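Local atomic coordinates of CysE, serine acetyltransferase (Brucella abortus, PDB entry 4HZD), a protein that catalyses the transfer of an acetyl group from acetyl-coenzyme A to L-serine, giving O-acetylserine, the precursor from which cysteine is made. Residues Y114-H119 and H168-V173. Residues are numbered along the deposited sequence; the frame is centred on the assembly and turned at random.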
ATOM      1  N   TYR A 114      16.579  -1.448 -13.952  1.00 22.09           N
ATOM      2  CA  TYR A 114      16.407   0.016 -14.019  1.00 21.84           C
ATOM      3  C   TYR A 114      15.715   0.565 -15.272  1.00 21.22           C
ATOM      4  O   TYR A 114      14.920   1.519 -15.200  1.00 20.55           O
ATOM      5  CB  TYR A 114      17.733   0.762 -13.728  1.00 19.89           C
ATOM      6  CG  TYR A 114      18.384   0.344 -12.428  1.00 22.23           C
ATOM      7  CD1 TYR A 114      17.687   0.428 -11.211  1.00 22.30           C
ATOM      8  CD2 TYR A 114      19.688  -0.200 -12.407  1.00 20.98           C
ATOM      9  CE1 TYR A 114      18.259  -0.013 -10.019  1.00 22.73           C
ATOM     10  CE2 TYR A 114      20.275  -0.617 -11.217  1.00 22.66           C
ATOM     11  CZ  TYR A 114      19.565  -0.497 -10.019  1.00 21.97           C
ATOM     12  OH  TYR A 114      20.120  -0.934  -8.835  1.00 21.77           O
ATOM     13  N   LEU A 115      15.983  -0.048 -16.418  1.00 21.21           N
ATOM     14  CA  LEU A 115      15.648   0.637 -17.656  1.00 22.06           C
ATOM     15  C   LEU A 115      14.237   0.323 -18.141  1.00 19.89           C
ATOM     16  O   LEU A 115      13.918  -0.809 -18.542  1.00 17.88           O
ATOM     17  CB  LEU A 115      16.728   0.466 -18.723  1.00 22.72           C
ATOM     18  CG  LEU A 115      18.136   0.690 -18.144  1.00 23.07           C
ATOM     19  CD1 LEU A 115      19.200   0.179 -19.113  1.00 25.56           C
ATOM     20  CD2 LEU A 115      18.369   2.143 -17.719  1.00 23.51           C
ATOM     21  N   LYS A 116      13.387   1.339 -18.065  1.00 18.85           N
ATOM     22  CA  LYS A 116      11.963   1.157 -18.363  1.00 19.04           C
ATOM     23  C   LYS A 116      11.717   0.742 -19.809  1.00 20.26           C
ATOM     24  O   LYS A 116      10.758   0.042 -20.088  1.00 21.40           O
ATOM     25  CB  LYS A 116      11.131   2.408 -17.955  1.00 19.29           C
ATOM     26  CG  LYS A 116      11.319   3.619 -18.856  1.00 18.00           C
ATOM     27  CD  LYS A 116      10.671   4.876 -18.246  1.00 18.80           C
ATOM     28  CE  LYS A 116      10.531   5.966 -19.313  1.00 20.17           C
ATOM     29  NZ  LYS A 116      10.174   7.276 -18.677  1.00 18.98           N
ATOM     30  N   GLY A 117      12.627   1.090 -20.735  1.00 20.93           N
ATOM     31  CA  GLY A 117      12.496   0.585 -22.113  1.00 22.96           C
ATOM     32  C   GLY A 117      12.528  -0.944 -22.161  1.00 22.19           C
ATOM     33  O   GLY A 117      11.672  -1.584 -22.794  1.00 20.72           O
ATOM     34  N   PHE A 118      13.495  -1.539 -21.466  1.00 21.95           N
ATOM     35  CA  PHE A 118      13.596  -2.996 -21.403  1.00 19.94           C
ATOM     36  C   PHE A 118      12.345  -3.588 -20.698  1.00 20.25           C
ATOM     37  O   PHE A 118      11.775  -4.579 -21.160  1.00 18.98           O
ATOM     38  CB  PHE A 118      14.889  -3.423 -20.674  1.00 19.63           C
ATOM     39  CG  PHE A 118      14.958  -4.888 -20.401  1.00 20.84           C
ATOM     40  CD1 PHE A 118      15.350  -5.767 -21.402  1.00 21.22           C
ATOM     41  CD2 PHE A 118      14.647  -5.403 -19.125  1.00 21.43           C
ATOM     42  CE1 PHE A 118      15.418  -7.133 -21.159  1.00 21.54           C
ATOM     43  CE2 PHE A 118      14.716  -6.767 -18.873  1.00 22.81           C
ATOM     44  CZ  PHE A 118      15.086  -7.643 -19.895  1.00 21.12           C
ATOM     45  N   HIS A 119      11.895  -2.965 -19.604  1.00 19.48           N
ATOM     46  CA  HIS A 119      10.693  -3.440 -18.908  1.00 19.44           C
ATOM     47  C   HIS A 119       9.481  -3.334 -19.820  1.00 20.09           C
ATOM     48  O   HIS A 119       8.644  -4.256 -19.875  1.00 21.31           O
ATOM     49  CB  HIS A 119      10.436  -2.646 -17.626  1.00 19.30           C
ATOM     50  CG  HIS A 119      11.577  -2.704 -16.637  1.00 19.75           C
ATOM     51  ND1 HIS A 119      11.929  -1.660 -15.887  1.00 20.60           N
ATOM     52  CD2 HIS A 119      12.485  -3.711 -16.365  1.00 18.88           C
ATOM     53  CE1 HIS A 119      12.996  -1.994 -15.130  1.00 19.99           C
ATOM     54  NE2 HIS A 119      13.323  -3.255 -15.425  1.00 19.94           N
ATOM     55  N   HIS A 168      15.837   5.084 -23.304  1.00 23.48           N
ATOM     56  CA  HIS A 168      15.124   6.225 -22.618  1.00 22.60           C
ATOM     57  C   HIS A 168      13.629   6.033 -22.614  1.00 21.31           C
ATOM     58  O   HIS A 168      13.019   6.153 -21.563  1.00 22.75           O
ATOM     59  CB  HIS A 168      15.513   7.613 -23.179  1.00 21.43           C
ATOM     60  CG  HIS A 168      16.991   7.903 -23.113  1.00 22.69           C
ATOM     61  ND1 HIS A 168      17.688   7.877 -21.956  1.00 23.32           N
ATOM     62  CD2 HIS A 168      17.920   8.216 -24.125  1.00 22.78           C
ATOM     63  CE1 HIS A 168      19.002   8.145 -22.199  1.00 22.11           C
ATOM     64  NE2 HIS A 168      19.144   8.350 -23.522  1.00 23.48           N
ATOM     65  N   ALA A 169      13.069   5.673 -23.782  1.00 22.57           N
ATOM     66  CA  ALA A 169      11.674   5.215 -24.009  1.00 19.56           C
ATOM     67  C   ALA A 169      10.530   6.188 -23.829  1.00 20.12           C
ATOM     68  O   ALA A 169       9.494   6.015 -24.468  1.00 20.97           O
ATOM     69  CB  ALA A 169      11.383   3.903 -23.234  1.00 22.17           C
ATOM     70  N   THR A 170      10.665   7.191 -22.970  1.00 19.65           N
ATOM     71  CA  THR A 170       9.510   8.049 -22.688  1.00 20.49           C
ATOM     72  C   THR A 170       8.813   8.577 -23.966  1.00 22.43           C
ATOM     73  O   THR A 170       9.433   9.252 -24.779  1.00 22.61           O
ATOM     74  CB  THR A 170       9.948   9.301 -21.905  1.00 21.01           C
ATOM     75  OG1 THR A 170      10.801   8.932 -20.811  1.00 19.39           O
ATOM     76  CG2 THR A 170       8.700  10.162 -21.459  1.00 22.01           C
ATOM     77  N   GLY A 171       7.511   8.320 -24.104  1.00 22.71           N
ATOM     78  CA  GLY A 171       6.700   8.959 -25.153  1.00 24.14           C
ATOM     79  C   GLY A 171       6.522   8.056 -26.375  1.00 25.57           C
ATOM     80  O   GLY A 171       5.910   8.454 -27.347  1.00 24.55           O
ATOM     81  N   LEU A 172       7.088   6.852 -26.321  1.00 22.29           N
ATOM     82  CA  LEU A 172       6.892   5.889 -27.379  1.00 21.64           C
ATOM     83  C   LEU A 172       5.443   5.527 -27.602  1.00 21.22           C
ATOM     84  O   LEU A 172       4.725   5.180 -26.668  1.00 21.64           O
ATOM     85  CB  LEU A 172       7.711   4.604 -27.139  1.00 20.72           C
ATOM     86  CG  LEU A 172       7.628   3.490 -28.201  1.00 21.92           C
ATOM     87  CD1 LEU A 172       8.323   3.891 -29.508  1.00 20.02           C
ATOM     88  CD2 LEU A 172       8.249   2.208 -27.672  1.00 22.88           C
ATOM     89  N   VAL A 173       5.040   5.607 -28.866  1.00 20.51           N
ATOM     90  CA  VAL A 173       3.748   5.141 -29.325  1.00 20.54           C
ATOM     91  C   VAL A 173       3.930   4.194 -30.538  1.00 21.24           C
ATOM     92  O   VAL A 173       4.560   4.535 -31.562  1.00 20.95           O
ATOM     93  CB  VAL A 173       2.790   6.309 -29.698  1.00 19.46           C
ATOM     94  CG1 VAL A 173       1.489   5.772 -30.262  1.00 19.53           C
ATOM     95  CG2 VAL A 173       2.494   7.239 -28.521  1.00 18.97           C
TER
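Lys-116 leaves the first turn of helix 116-132 with CG wedged between its own backbone N and carbonyl carbon (chi1 73°), and the chain then runs out fully extended, which carries the ammonium group over to Thr-170. There a chi1 of -48° sets OG1 anti to the carbonyl carbon and beside the backbone N, turned to meet it. The two side chains approach at a slant, and NZ of Lys-116 donates a hydrogen bond of 2.8 Å to OG1 of Thr-170. Gln-151 OE1 of the same chain and Ser-147 OG of a second subunit also hydrogen-bond this NZ, so a buried ammonium is gripped by three oxygens, one of them across a subunit interface. On the way, CE of Lys-116, a methylene probably polarised by the adjacent ammonium, passes 3.4 Å from the carbonyl O of His-168. Next to the lysine, at the following residue of the helix, the packing is nonpolar and close: CB of Ala-169 points at the helix and rests 3.7 Å from CA of Gly-117, where the bare glycine lets the backbones approach to 5.1 Å between the CA atoms of Gly-117 and Ala-169. The contact seats the N-terminal helical domain on the first coils of the left-handed parallel beta-helix, the hexapeptide-repeat fold of this acyltransferase family. Residues 168-173 form a corner of that helix: a type II turn from Ala-169 to Leu-172, closed by Leu-172 N to Ala-169 O at 3.2 Å, leads into strand 172-174. Gly-171 takes the positive phi (98°) of the turn. The CB of His-168 points away from residues 114-119; its ring touches coenzyme A, meets the ring of His-188 nearly at right angles, and its ND1 is hydrogen-bonded to Asp-153 OD2 of the second subunit.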